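Local coordinates for putative pectin lyase (PDB 7CHU), which is a trimeric tailspike of a deep-sea thermophilic bacteriophage and probably recognises, and perhaps cleaves, polysaccharide on the surface of its bacterial host, at residues Phe321-Lys332 with Phe343-Thr354. Residues are numbered along the deposited sequence; the frame is centred on the assembly and turned at random.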
# COMPACT_ATOMS: atom_id res chain seq x y z
N PHE A 321 3.02 -5.22 14.31
CA PHE A 321 3.96 -5.94 15.16
C PHE A 321 3.25 -6.35 16.44
O PHE A 321 2.60 -5.51 17.08
CB PHE A 321 5.17 -5.06 15.52
CG PHE A 321 6.09 -4.79 14.36
CD1 PHE A 321 5.81 -3.76 13.46
CD2 PHE A 321 7.23 -5.56 14.18
CE1 PHE A 321 6.66 -3.51 12.37
CE2 PHE A 321 8.10 -5.32 13.11
CZ PHE A 321 7.82 -4.29 12.21
N TYR A 322 3.40 -7.62 16.83
CA TYR A 322 2.73 -8.10 18.04
C TYR A 322 3.54 -9.21 18.69
O TYR A 322 4.00 -10.13 18.00
CB TYR A 322 1.31 -8.58 17.71
CG TYR A 322 0.69 -9.44 18.79
CD1 TYR A 322 0.33 -8.89 20.01
CD2 TYR A 322 0.51 -10.79 18.60
CE1 TYR A 322 -0.22 -9.68 21.00
CE2 TYR A 322 -0.04 -11.59 19.57
CZ TYR A 322 -0.41 -11.02 20.77
OH TYR A 322 -0.94 -11.83 21.75
N GLN A 323 3.71 -9.11 20.01
CA GLN A 323 4.24 -10.17 20.86
C GLN A 323 5.68 -10.56 20.52
O GLN A 323 5.91 -11.53 19.78
CB GLN A 323 3.32 -11.39 20.79
CG GLN A 323 3.48 -12.41 21.94
CD GLN A 323 2.77 -11.97 23.23
OE1 GLN A 323 2.38 -10.81 23.38
NE2 GLN A 323 2.65 -12.89 24.19
N CYS A 324 6.65 -9.79 21.04
CA CYS A 324 8.10 -10.02 20.81
C CYS A 324 8.93 -10.01 22.08
O CYS A 324 8.88 -9.05 22.85
CB CYS A 324 8.61 -8.97 19.83
SG CYS A 324 10.38 -9.01 19.50
N ASN A 325 9.72 -11.06 22.28
CA ASN A 325 10.61 -11.13 23.43
C ASN A 325 11.95 -10.46 23.13
O ASN A 325 13.01 -11.07 23.28
CB ASN A 325 10.81 -12.59 23.82
CG ASN A 325 11.59 -12.76 25.10
OD1 ASN A 325 11.65 -11.86 25.94
ND2 ASN A 325 12.20 -13.93 25.27
N ASN A 326 11.90 -9.18 22.76
CA ASN A 326 13.05 -8.41 22.29
C ASN A 326 12.55 -7.06 21.80
O ASN A 326 11.42 -6.68 22.11
CB ASN A 326 13.81 -9.14 21.17
CG ASN A 326 15.28 -8.74 21.10
OD1 ASN A 326 15.62 -7.69 20.56
ND2 ASN A 326 16.15 -9.57 21.66
N ASP A 327 13.38 -6.30 21.09
CA ASP A 327 12.89 -5.12 20.38
C ASP A 327 12.08 -5.61 19.19
O ASP A 327 12.43 -6.61 18.57
CB ASP A 327 14.03 -4.23 19.90
CG ASP A 327 15.04 -3.93 20.99
OD1 ASP A 327 14.63 -3.46 22.07
OD2 ASP A 327 16.24 -4.16 20.76
N PHE A 328 10.99 -4.93 18.88
CA PHE A 328 10.26 -5.28 17.68
C PHE A 328 11.10 -5.01 16.41
O PHE A 328 11.14 -5.83 15.50
CB PHE A 328 8.99 -4.41 17.55
CG PHE A 328 7.78 -4.95 18.28
CD1 PHE A 328 7.31 -6.23 18.04
CD2 PHE A 328 7.09 -4.15 19.19
CE1 PHE A 328 6.20 -6.72 18.71
CE2 PHE A 328 5.98 -4.64 19.86
CZ PHE A 328 5.53 -5.92 19.62
N ILE A 329 11.77 -3.85 16.37
CA ILE A 329 12.67 -3.50 15.27
C ILE A 329 13.99 -3.06 15.89
O ILE A 329 14.05 -2.01 16.54
CB ILE A 329 12.12 -2.39 14.37
CG1 ILE A 329 10.70 -2.70 13.87
CG2 ILE A 329 13.06 -2.18 13.15
CD1 ILE A 329 10.08 -1.58 13.07
N LYS A 330 15.05 -3.82 15.65
CA LYS A 330 16.39 -3.49 16.14
C LYS A 330 17.19 -2.94 14.96
O LYS A 330 17.50 -3.67 14.02
CB LYS A 330 17.05 -4.72 16.74
CG LYS A 330 18.29 -4.48 17.54
CD LYS A 330 18.92 -5.82 17.93
CE LYS A 330 19.35 -5.87 19.38
NZ LYS A 330 18.19 -6.09 20.33
N VAL A 331 17.47 -1.64 14.99
CA VAL A 331 18.02 -0.93 13.84
C VAL A 331 19.52 -0.76 14.02
O VAL A 331 19.99 -0.32 15.08
CB VAL A 331 17.36 0.44 13.64
CG1 VAL A 331 17.99 1.20 12.46
CG2 VAL A 331 15.83 0.31 13.47
N LYS A 332 20.28 -1.06 12.96
CA LYS A 332 21.67 -0.70 12.83
C LYS A 332 21.79 -0.17 11.40
O LYS A 332 22.08 -0.92 10.46
CB LYS A 332 22.61 -1.89 13.08
CG LYS A 332 24.12 -1.60 12.92
CD LYS A 332 24.89 -2.93 12.93
CE LYS A 332 26.39 -2.76 12.75
NZ LYS A 332 26.75 -2.30 11.38
N PHE A 343 2.50 -1.33 17.22
CA PHE A 343 3.32 -2.22 18.02
C PHE A 343 2.56 -2.60 19.28
O PHE A 343 2.08 -1.71 20.00
CB PHE A 343 4.64 -1.54 18.43
CG PHE A 343 5.42 -0.99 17.28
CD1 PHE A 343 6.38 -1.79 16.63
CD2 PHE A 343 5.26 0.34 16.89
CE1 PHE A 343 7.15 -1.28 15.58
CE2 PHE A 343 6.00 0.87 15.83
CZ PHE A 343 6.96 0.06 15.17
N TYR A 344 2.45 -3.89 19.57
CA TYR A 344 1.73 -4.33 20.76
C TYR A 344 2.50 -5.44 21.47
O TYR A 344 2.51 -6.58 21.01
CB TYR A 344 0.31 -4.78 20.41
CG TYR A 344 -0.56 -4.96 21.62
CD1 TYR A 344 -1.23 -3.88 22.19
CD2 TYR A 344 -0.72 -6.21 22.20
CE1 TYR A 344 -2.04 -4.05 23.31
CE2 TYR A 344 -1.52 -6.39 23.31
CZ TYR A 344 -2.18 -5.31 23.86
OH TYR A 344 -2.96 -5.47 24.98
N ASN A 345 3.10 -5.09 22.61
CA ASN A 345 3.63 -6.03 23.60
C ASN A 345 4.99 -6.59 23.22
O ASN A 345 5.09 -7.64 22.59
CB ASN A 345 2.66 -7.19 23.86
CG ASN A 345 2.79 -7.73 25.26
OD1 ASN A 345 3.15 -6.99 26.18
ND2 ASN A 345 2.52 -9.01 25.44
N CYS A 346 6.06 -5.91 23.65
CA CYS A 346 7.40 -6.45 23.53
C CYS A 346 8.18 -6.19 24.83
O CYS A 346 7.78 -5.40 25.68
CB CYS A 346 8.15 -5.84 22.35
SG CYS A 346 8.45 -4.04 22.56
N THR A 347 9.29 -6.90 24.97
CA THR A 347 10.12 -6.77 26.16
C THR A 347 11.17 -5.67 26.03
O THR A 347 11.66 -5.19 27.05
CB THR A 347 10.81 -8.12 26.47
OG1 THR A 347 11.74 -8.43 25.43
CG2 THR A 347 9.80 -9.24 26.53
N GLY A 348 11.48 -5.22 24.81
CA GLY A 348 12.41 -4.11 24.61
C GLY A 348 11.73 -2.84 24.14
O GLY A 348 10.61 -2.53 24.54
N TYR A 349 12.41 -2.08 23.27
CA TYR A 349 11.80 -0.94 22.60
C TYR A 349 10.99 -1.41 21.40
O TYR A 349 11.24 -2.47 20.84
CB TYR A 349 12.88 0.03 22.12
CG TYR A 349 13.79 0.50 23.22
CD1 TYR A 349 13.43 1.56 24.02
CD2 TYR A 349 15.05 -0.11 23.43
CE1 TYR A 349 14.27 2.03 25.02
CE2 TYR A 349 15.91 0.35 24.44
CZ TYR A 349 15.50 1.41 25.23
OH TYR A 349 16.32 1.89 26.23
N PHE A 350 10.00 -0.58 21.01
CA PHE A 350 9.37 -0.79 19.72
C PHE A 350 10.41 -0.66 18.62
O PHE A 350 10.49 -1.51 17.73
CB PHE A 350 8.23 0.21 19.47
CG PHE A 350 7.07 0.09 20.44
CD1 PHE A 350 6.85 -1.08 21.16
CD2 PHE A 350 6.20 1.16 20.61
CE1 PHE A 350 5.79 -1.17 22.05
CE2 PHE A 350 5.13 1.08 21.49
CZ PHE A 350 4.93 -0.08 22.22
N VAL A 351 11.21 0.41 18.68
CA VAL A 351 12.26 0.71 17.69
C VAL A 351 13.52 1.06 18.47
O VAL A 351 13.56 2.07 19.18
CB VAL A 351 11.88 1.85 16.74
CG1 VAL A 351 13.00 2.14 15.76
CG2 VAL A 351 10.57 1.55 15.94
N ASN A 352 14.56 0.24 18.33
CA ASN A 352 15.83 0.41 19.02
C ASN A 352 16.84 0.88 17.98
O ASN A 352 17.30 0.09 17.16
CB ASN A 352 16.26 -0.89 19.69
CG ASN A 352 17.46 -0.71 20.62
OD1 ASN A 352 18.02 0.38 20.71
ND2 ASN A 352 17.86 -1.79 21.30
N LEU A 353 17.14 2.18 17.99
CA LEU A 353 18.12 2.76 17.07
C LEU A 353 19.50 2.57 17.71
O LEU A 353 19.91 3.34 18.58
CB LEU A 353 17.77 4.22 16.80
CG LEU A 353 16.32 4.46 16.31
CD1 LEU A 353 15.96 5.93 16.21
CD2 LEU A 353 16.05 3.77 14.95
N THR A 354 20.21 1.51 17.29
CA THR A 354 21.46 1.14 17.94
C THR A 354 22.67 1.82 17.29
O THR A 354 22.64 2.21 16.12
CB THR A 354 21.68 -0.38 17.94
OG1 THR A 354 22.02 -0.82 16.62
CG2 THR A 354 20.44 -1.12 18.40
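The carboxylate of D327 ties the turn of 321-332 to its counterpart in 343-354 through both oxygens. D327 OD1 offers its anti lone pair to the backbone N of Y349 (2.9 Å). D327 OD2 takes ND2 of N352 (2.9 Å) in an almost straight bond, 170° at the hydrogen. The planes of the N352 amide and the carboxylate are 84° apart, and N352 ND2 lies above the carboxylate plane; from its opposite face NZ of K330 closes a salt bridge to D327 OD2 (2.8 Å), which is thus gripped by two donors. K330 NZ also reaches N326 OD1, which accepts the backbone N of D327 as well, while N326 ND2 is bonded to N303.

Segments 321-332 and 343-354 are equivalent parts of successive coils of a right-handed parallel beta-helix, the fold of the pectate lyase-like family. Strands 321-324 and 343-346 run parallel, as do 329-331 and 351-353, and main-chain N-H...O bonds join both pairs. At the bend between them, G348 N bonds to N326 O and F328 N to Y349 O. Beside the first pair, N345 ND2 donates to Q323 OE1 (2.7 Å), the two amides turned obliquely to each other, and Q323 NE2 is taken by the carbonyl of D293 one coil earlier. Inside, the F328 ring lies between F321 CB and C346 CB on opposite faces; C346 CB sits 3.7 Å from the ring centroid in a CH-pi contact. F343 and F321 are near parallel but slid apart, with centroids 5.1 Å from each other. At the far end V331 O accepts both N and OG1 of T354, the hydroxyl at 2.6 Å, placed there by a chi1 of 73° that sets OG1 between the backbone N and carbonyl carbon.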